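Local atomic coordinates of peptidoglycan glycosyltransferase (PDB entry 5UY7), a protein that belongs to the penicillin-binding protein family and contains a domain of the beta-lactamase-like fold, following a dimerisation domain in its sequence. Residues V388-L393 with V493-V498; R395-I400 with S480-A485. One frame throughout, in Å; residues are numbered along the deposited sequence. Where two conformers were deposited one is given.

Contact 1 of 2, residues V388-L393 with V493-V498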
ATOM      1  N   VAL A 388      -0.713  -0.315  11.571  1.00 20.86           N
ATOM      2  CA  VAL A 388       0.302   0.463  10.870  1.00 19.40           C
ATOM      3  C   VAL A 388      -0.174   1.908  10.801  1.00 21.26           C
ATOM      4  O   VAL A 388      -1.361   2.193  10.941  1.00 23.11           O
ATOM      5  CB  VAL A 388       0.545  -0.053   9.436  1.00 17.89           C
ATOM      6  CG1 VAL A 388       0.899  -1.539   9.450  1.00 18.60           C
ATOM      7  CG2 VAL A 388      -0.701   0.199   8.579  1.00 20.83           C
ATOM      8  N   SER A 389       0.762   2.820  10.546  1.00 21.58           N
ATOM      9  CA  SER A 389       0.419   4.190  10.182  1.00 19.78           C
ATOM     10  C   SER A 389       0.446   4.323   8.664  1.00 20.36           C
ATOM     11  O   SER A 389       1.041   3.506   7.962  1.00 18.73           O
ATOM     12  CB  SER A 389       1.397   5.198  10.791  1.00 23.06           C
ATOM     13  OG  SER A 389       2.682   5.033  10.200  1.00 21.63           O
ATOM     14  N   LEU A 390      -0.181   5.394   8.159  1.00 19.66           N
ATOM     15  CA  LEU A 390      -0.115   5.629   6.716  1.00 18.81           C
ATOM     16  C   LEU A 390       1.320   5.897   6.275  1.00 18.34           C
ATOM     17  O   LEU A 390       1.735   5.459   5.192  1.00 18.11           O
ATOM     18  CB  LEU A 390      -1.026   6.787   6.311  1.00 19.57           C
ATOM     19  CG  LEU A 390      -1.173   6.979   4.793  1.00 17.20           C
ATOM     20  CD1 LEU A 390      -1.913   5.804   4.180  1.00 19.00           C
ATOM     21  CD2 LEU A 390      -1.916   8.291   4.517  1.00 18.44           C
ATOM     22  N   PHE A 391       2.094   6.598   7.108  1.00 18.90           N
ATOM     23  CA  PHE A 391       3.505   6.814   6.809  1.00 19.04           C
ATOM     24  C   PHE A 391       4.224   5.487   6.608  1.00 21.45           C
ATOM     25  O   PHE A 391       4.977   5.312   5.642  1.00 19.52           O
ATOM     26  CB  PHE A 391       4.170   7.613   7.935  1.00 19.82           C
ATOM     27  CG  PHE A 391       5.590   8.020   7.637  1.00 23.94           C
ATOM     28  CD1 PHE A 391       6.642   7.135   7.827  1.00 28.86           C
ATOM     29  CD2 PHE A 391       5.873   9.297   7.171  1.00 27.72           C
ATOM     30  CE1 PHE A 391       7.946   7.513   7.545  1.00 29.82           C
ATOM     31  CE2 PHE A 391       7.178   9.678   6.893  1.00 26.86           C
ATOM     32  CZ  PHE A 391       8.210   8.786   7.079  1.00 28.33           C
ATOM     33  N   GLN A 392       4.005   4.535   7.523  1.00 19.13           N
ATOM     34  CA  GLN A 392       4.657   3.237   7.396  1.00 17.21           C
ATOM     35  C   GLN A 392       4.276   2.539   6.096  1.00 17.26           C
ATOM     36  O   GLN A 392       5.118   1.889   5.467  1.00 17.42           O
ATOM     37  CB  GLN A 392       4.304   2.351   8.587  1.00 19.66           C
ATOM     38  CG  GLN A 392       5.076   2.687   9.843  1.00 20.13           C
ATOM     39  CD  GLN A 392       4.587   1.877  11.027  1.00 20.63           C
ATOM     40  OE1 GLN A 392       3.414   1.517  11.088  1.00 21.31           O
ATOM     41  NE2 GLN A 392       5.484   1.575  11.964  1.00 22.26           N
ATOM     42  N   LEU A 393       3.011   2.641   5.684  1.00 17.98           N
ATOM     43  CA  LEU A 393       2.590   1.999   4.439  1.00 16.13           C
ATOM     44  C   LEU A 393       3.225   2.667   3.227  1.00 17.34           C
ATOM     45  O   LEU A 393       3.656   1.984   2.286  1.00 16.53           O
ATOM     46  CB  LEU A 393       1.066   2.034   4.318  1.00 16.90           C
ATOM     47  CG  LEU A 393       0.303   1.124   5.287  1.00 16.40           C
ATOM     48  CD1 LEU A 393      -1.198   1.369   5.127  1.00 19.95           C
ATOM     49  CD2 LEU A 393       0.650  -0.348   5.041  1.00 16.10           C
ATOM     50  N   VAL A 493       5.504   7.321  -4.991  1.00 14.31           N
ATOM     51  CA  VAL A 493       4.515   6.559  -4.246  1.00 14.30           C
ATOM     52  C   VAL A 493       3.526   7.563  -3.686  1.00 13.04           C
ATOM     53  O   VAL A 493       3.934   8.614  -3.182  1.00 15.10           O
ATOM     54  CB  VAL A 493       5.165   5.741  -3.121  1.00 14.47           C
ATOM     55  CG1 VAL A 493       4.119   5.326  -2.090  1.00 15.14           C
ATOM     56  CG2 VAL A 493       5.849   4.522  -3.715  1.00 15.49           C
ATOM     57  N   VAL A 494       2.233   7.268  -3.817  1.00 12.87           N
ATOM     58  CA  VAL A 494       1.173   8.125  -3.296  1.00 14.11           C
ATOM     59  C   VAL A 494       0.341   7.316  -2.319  1.00 11.78           C
ATOM     60  O   VAL A 494      -0.148   6.235  -2.663  1.00 14.59           O
ATOM     61  CB  VAL A 494       0.283   8.685  -4.420  1.00 12.32           C
ATOM     62  CG1 VAL A 494      -0.883   9.485  -3.832  1.00 13.72           C
ATOM     63  CG2 VAL A 494       1.116   9.554  -5.358  1.00 14.60           C
ATOM     64  N   ALA A 495       0.146   7.857  -1.119  1.00 12.71           N
ATOM     65  CA  ALA A 495      -0.618   7.193  -0.073  1.00 13.40           C
ATOM     66  C   ALA A 495      -1.703   8.143   0.396  1.00 15.49           C
ATOM     67  O   ALA A 495      -1.413   9.297   0.720  1.00 17.03           O
ATOM     68  CB  ALA A 495       0.286   6.790   1.103  1.00 16.66           C
ATOM     69  N   VAL A 496      -2.949   7.667   0.422  1.00 14.60           N
ATOM     70  CA  VAL A 496      -4.074   8.499   0.833  1.00 16.45           C
ATOM     71  C   VAL A 496      -4.930   7.742   1.838  1.00 16.60           C
ATOM     72  O   VAL A 496      -5.008   6.507   1.830  1.00 18.73           O
ATOM     73  CB  VAL A 496      -4.936   8.952  -0.369  1.00 19.95           C
ATOM     74  CG1 VAL A 496      -4.112   9.780  -1.349  1.00 18.64           C
ATOM     75  CG2 VAL A 496      -5.567   7.751  -1.071  1.00 22.43           C
ATOM     76  N   SER A 497      -5.580   8.497   2.713  1.00 15.99           N
ATOM     77  CA  SER A 497      -6.533   7.896   3.638  1.00 18.93           C
ATOM     78  C   SER A 497      -7.637   8.897   3.930  1.00 20.32           C
ATOM     79  O   SER A 497      -7.364  10.080   4.168  1.00 22.52           O
ATOM     80  CB  SER A 497      -5.846   7.461   4.930  1.00 24.70           C
ATOM     81  OG  SER A 497      -6.687   6.595   5.659  1.00 28.20           O
ATOM     82  N   VAL A 498      -8.880   8.425   3.891  1.00 19.71           N
ATOM     83  CA  VAL A 498     -10.049   9.242   4.196  1.00 18.78           C
ATOM     84  C   VAL A 498     -10.737   8.581   5.378  1.00 20.89           C
ATOM     85  O   VAL A 498     -11.202   7.436   5.273  1.00 24.62           O
ATOM     86  CB  VAL A 498     -10.999   9.372   2.996  1.00 20.82           C
ATOM     87  CG1 VAL A 498     -12.234  10.169   3.370  1.00 22.53           C
ATOM     88  CG2 VAL A 498     -10.282  10.040   1.822  1.00 22.42           C
TER
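Leu390, at the start of helix 390-401, sets its forked end on Ala495 and Ser497 of strand 492-499. Its CD1 branch meets the methyl group of Ala495, with CD1 to CB at 3.9 Å, and also comes within 3.9 Å of the carbonyl oxygen O of Val496. The other branch reaches further along the strand and brings Leu390 CD2 to 4.0 Å from Ser497 CB. The CB atoms of Leu390, Ala495 and Ser497 all point into the junction, and with CG of the leucine anti to the backbone N (chi1 -172°) its CB-CG bond turns onto the strand, where the two methyl branches land. No hydrogen bond crosses here: the serine offers its CB to the leucine, while its OG is held by Ser480 and Arg478. This is part of the layered core of the beta-lactamase-like fold, in which strand 492-499 is the middle strand of a five-stranded antiparallel sheet; helix 390-401 packs on one face and helix 509-526 on the other, where Val496 packs on Val515. Away from the leucine the fit is much looser. Leu393 CB, one turn on, stays 5.8 Å from Ala495 CB, and the Leu393 side chain rests on Val482 of strand 477-485, while Phe391 turns away to Met226, Pro354 and Val409. The far side of the helix start is organised by polar bonds: Ser389 and Gln392 form a capping box, with Gln392 N donating to Ser389 OG (3.0 Å) and Ser389 N donating to Gln392 OE1 (3.0 Å). The glutamine amide is gripped at both ends, as its NE2 bonds to the carbonyl oxygens of Gln352 and Ala363.

Contact 2 of 2, residues R395-I400 with S480-A485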
ATOM      1  N   ARG A 395       6.091   4.200   3.093  1.00 18.36           N
ATOM      2  CA  ARG A 395       7.484   3.762   3.059  0.52 16.16           C
ATOM      3  C   ARG A 395       7.596   2.318   2.590  1.00 17.26           C
ATOM      4  O   ARG A 395       8.449   1.991   1.750  1.00 17.24           O
ATOM      5  CB  ARG A 395       8.117   3.934   4.442  0.52 19.89           C
ATOM      6  CG  ARG A 395       9.533   3.394   4.546  0.52 22.55           C
ATOM      7  CD  ARG A 395      10.122   3.638   5.934  0.52 25.78           C
ATOM      8  NE  ARG A 395       9.285   3.075   6.992  0.52 24.99           N
ATOM      9  CZ  ARG A 395       9.500   3.250   8.292  0.52 34.33           C
ATOM     10  NH1 ARG A 395      10.529   3.977   8.710  0.52 33.31           N
ATOM     11  NH2 ARG A 395       8.682   2.699   9.176  0.52 41.14           N
ATOM     12  N   ALA A 396       6.739   1.440   3.118  1.00 15.33           N
ATOM     13  CA  ALA A 396       6.778   0.037   2.708  1.00 16.42           C
ATOM     14  C   ALA A 396       6.586  -0.115   1.202  1.00 17.65           C
ATOM     15  O   ALA A 396       7.265  -0.931   0.565  1.00 15.97           O
ATOM     16  CB  ALA A 396       5.720  -0.763   3.473  1.00 16.00           C
ATOM     17  N   TYR A 397       5.684   0.675   0.601  1.00 14.29           N
ATOM     18  CA  TYR A 397       5.448   0.523  -0.835  1.00 13.56           C
ATOM     19  C   TYR A 397       6.636   0.994  -1.670  1.00 15.23           C
ATOM     20  O   TYR A 397       6.744   0.603  -2.839  1.00 13.72           O
ATOM     21  CB  TYR A 397       4.151   1.240  -1.252  1.00 14.08           C
ATOM     22  CG  TYR A 397       2.961   0.291  -1.252  1.00 11.94           C
ATOM     23  CD1 TYR A 397       2.438  -0.198  -0.056  1.00 12.92           C
ATOM     24  CD2 TYR A 397       2.391  -0.151  -2.444  1.00 18.08           C
ATOM     25  CE1 TYR A 397       1.377  -1.102  -0.045  1.00 15.45           C
ATOM     26  CE2 TYR A 397       1.322  -1.042  -2.442  1.00 18.24           C
ATOM     27  CZ  TYR A 397       0.818  -1.507  -1.237  1.00 17.86           C
ATOM     28  OH  TYR A 397      -0.235  -2.405  -1.251  1.00 18.43           O
ATOM     29  N   THR A 398       7.548   1.799  -1.103  1.00 16.25           N
ATOM     30  CA  THR A 398       8.741   2.138  -1.872  1.00 16.28           C
ATOM     31  C   THR A 398       9.584   0.903  -2.130  1.00 16.59           C
ATOM     32  O   THR A 398      10.322   0.878  -3.111  1.00 17.64           O
ATOM     33  CB  THR A 398       9.607   3.226  -1.199  1.00 16.58           C
ATOM     34  OG1 THR A 398      10.198   2.728   0.017  1.00 18.96           O
ATOM     35  CG2 THR A 398       8.780   4.504  -0.938  1.00 18.55           C
ATOM     36  N   ALA A 399       9.473  -0.135  -1.291  1.00 15.86           N
ATOM     37  CA  ALA A 399      10.226  -1.357  -1.547  1.00 17.87           C
ATOM     38  C   ALA A 399       9.763  -2.011  -2.835  1.00 20.12           C
ATOM     39  O   ALA A 399      10.574  -2.549  -3.592  1.00 18.09           O
ATOM     40  CB  ALA A 399      10.092  -2.328  -0.374  1.00 17.44           C
ATOM     41  N   ILE A 400       8.459  -1.962  -3.113  1.00 15.33           N
ATOM     42  CA  ILE A 400       7.956  -2.538  -4.350  1.00 13.99           C
ATOM     43  C   ILE A 400       8.281  -1.626  -5.520  1.00 13.79           C
ATOM     44  O   ILE A 400       8.583  -2.092  -6.621  1.00 15.88           O
ATOM     45  CB  ILE A 400       6.439  -2.791  -4.219  1.00 13.39           C
ATOM     46  CG1 ILE A 400       6.193  -3.902  -3.192  1.00 17.03           C
ATOM     47  CG2 ILE A 400       5.808  -3.131  -5.586  1.00 16.32           C
ATOM     48  CD1 ILE A 400       4.718  -4.052  -2.821  1.00 16.81           C
ATOM     49  N   SER A 480      -8.398   3.674   2.727  1.00 20.71           N
ATOM     50  CA  SER A 480      -7.039   4.044   2.355  1.00 17.66           C
ATOM     51  C   SER A 480      -6.652   3.434   1.015  1.00 18.09           C
ATOM     52  O   SER A 480      -7.224   2.436   0.574  1.00 18.85           O
ATOM     53  CB  SER A 480      -6.033   3.611   3.434  1.00 20.28           C
ATOM     54  OG  SER A 480      -6.405   4.154   4.698  1.00 20.40           O
ATOM     55  N   PHE A 481      -5.680   4.065   0.357  1.00 16.27           N
ATOM     56  CA  PHE A 481      -5.126   3.529  -0.881  1.00 15.03           C
ATOM     57  C   PHE A 481      -3.649   3.886  -0.957  1.00 17.43           C
ATOM     58  O   PHE A 481      -3.277   5.025  -0.673  1.00 15.94           O
ATOM     59  CB  PHE A 481      -5.862   4.096  -2.106  1.00 17.64           C
ATOM     60  CG  PHE A 481      -5.521   3.398  -3.395  1.00 15.17           C
ATOM     61  CD1 PHE A 481      -4.370   3.737  -4.105  1.00 15.44           C
ATOM     62  CD2 PHE A 481      -6.356   2.411  -3.905  1.00 19.14           C
ATOM     63  CE1 PHE A 481      -4.052   3.082  -5.286  1.00 14.87           C
ATOM     64  CE2 PHE A 481      -6.041   1.756  -5.085  1.00 16.87           C
ATOM     65  CZ  PHE A 481      -4.893   2.098  -5.778  1.00 16.90           C
ATOM     66  N   VAL A 482      -2.803   2.929  -1.352  1.00 14.61           N
ATOM     67  CA  VAL A 482      -1.390   3.223  -1.585  1.00 14.14           C
ATOM     68  C   VAL A 482      -1.000   2.696  -2.960  1.00 14.93           C
ATOM     69  O   VAL A 482      -1.290   1.543  -3.292  1.00 16.26           O
ATOM     70  CB  VAL A 482      -0.482   2.620  -0.497  1.00 16.69           C
ATOM     71  CG1 VAL A 482       0.946   3.117  -0.691  1.00 16.74           C
ATOM     72  CG2 VAL A 482      -1.000   2.992   0.902  1.00 15.46           C
ATOM     73  N   GLY A 483      -0.332   3.529  -3.746  1.00 14.41           N
ATOM     74  CA  GLY A 483       0.041   3.117  -5.083  1.00 14.95           C
ATOM     75  C   GLY A 483       1.257   3.868  -5.573  1.00 15.12           C
ATOM     76  O   GLY A 483       1.904   4.590  -4.819  1.00 13.46           O
ATOM     77  N   MET A 484       1.581   3.669  -6.855  1.00 13.14           N
ATOM     78  CA  MET A 484       2.814   4.231  -7.406  1.00 14.92           C
ATOM     79  C   MET A 484       2.604   4.506  -8.888  1.00 13.48           C
ATOM     80  O   MET A 484       1.711   3.936  -9.516  1.00 15.10           O
ATOM     81  CB  MET A 484       3.992   3.275  -7.174  1.00 11.25           C
ATOM     82  CG  MET A 484       3.795   1.902  -7.862  1.00 13.07           C
ATOM     83  SD  MET A 484       4.915   0.605  -7.279  1.00 14.86           S
ATOM     84  CE  MET A 484       4.229   0.335  -5.629  1.00 15.34           C
ATOM     85  N   ALA A 485       3.414   5.415  -9.439  1.00 11.60           N
ATOM     86  CA  ALA A 485       3.207   5.886 -10.804  1.00 14.50           C
ATOM     87  C   ALA A 485       4.504   6.483 -11.322  1.00 14.48           C
ATOM     88  O   ALA A 485       5.240   7.096 -10.550  1.00 14.56           O
ATOM     89  CB  ALA A 485       2.094   6.947 -10.857  1.00 16.41           C
TER
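Tyr397 and Ile400 of helix 390-401 face Val482 and Met484 of strand 477-485 through apolar and CH-pi contacts, with no hydrogen bond across. Along the helix, Arg395 comes first, its carbonyl oxygen gripped twice, by Thr398 N and Thr398 OG1; Ala396 then touches Phe275. Tyr397 points at the strand and carries most of the junction. The CG1 methyl of Val482 stands over one face of the phenol ring in a CH-pi contact, 3.9 Å from CG1 to the ring centroid and 27° off the normal, displaced toward the CB end so that Tyr397 CG is its nearest atom at 3.5 Å. Near the ring plane, at the edge, the Met484 methyl approaches, with CE to Tyr397 CD2 at 3.7 Å. The phenol OH is hydrogen-bonded to Ile271 O, within the probable SxxK motif, where this helix-on-sheet packing of the beta-lactamase-like fold probably borders the active site. Thr398 turns to the other side, where its OG1 is 2.6 Å from Arg395 O and also bonds to Met407 N. Ile400 closes the walk: its CG2 lies 3.8 Å from Met484 CE, so one thioether methyl serves both tyrosine and isoleucine. A bend at the last torsion of Met484 (chi3 71°) folds the methyl back into this position. The axes of the two segments run 8.8 Å apart at closest, crossing at -36°. Helix 273-282 flanks the junction, with Phe275 meeting the Tyr397 ring edge-to-face and Pro274 touching Tyr397 and Ile400; helix 428-442 supplies Leu438 against Ile400 and Met484, while Val482 also packs on Val493 and Ala495 of neighbouring strand 492-499.

Contacts 1 and 2 seat the beginning and the later turns of one helix, 390-401, on adjacent antiparallel strands of the same sheet, their centres about 8 Å apart. The strands are joined by a probable hydrogen bond from Val494 N to Gly483 O (2.9 Å), and side chains of the two contacts meet at Ser497 OG and Ser480 OG, 2.6 Å apart and probably hydrogen-bonded. Contact 2 borders the probable active site: Ser270 and Lys273 fit the SxxK motif of penicillin-binding proteins, with Ser324 and Lys461 beside them. Tyr397 packs against this group, and Val482 of contact 2 pairs through its backbone with Lys461 on the next strand.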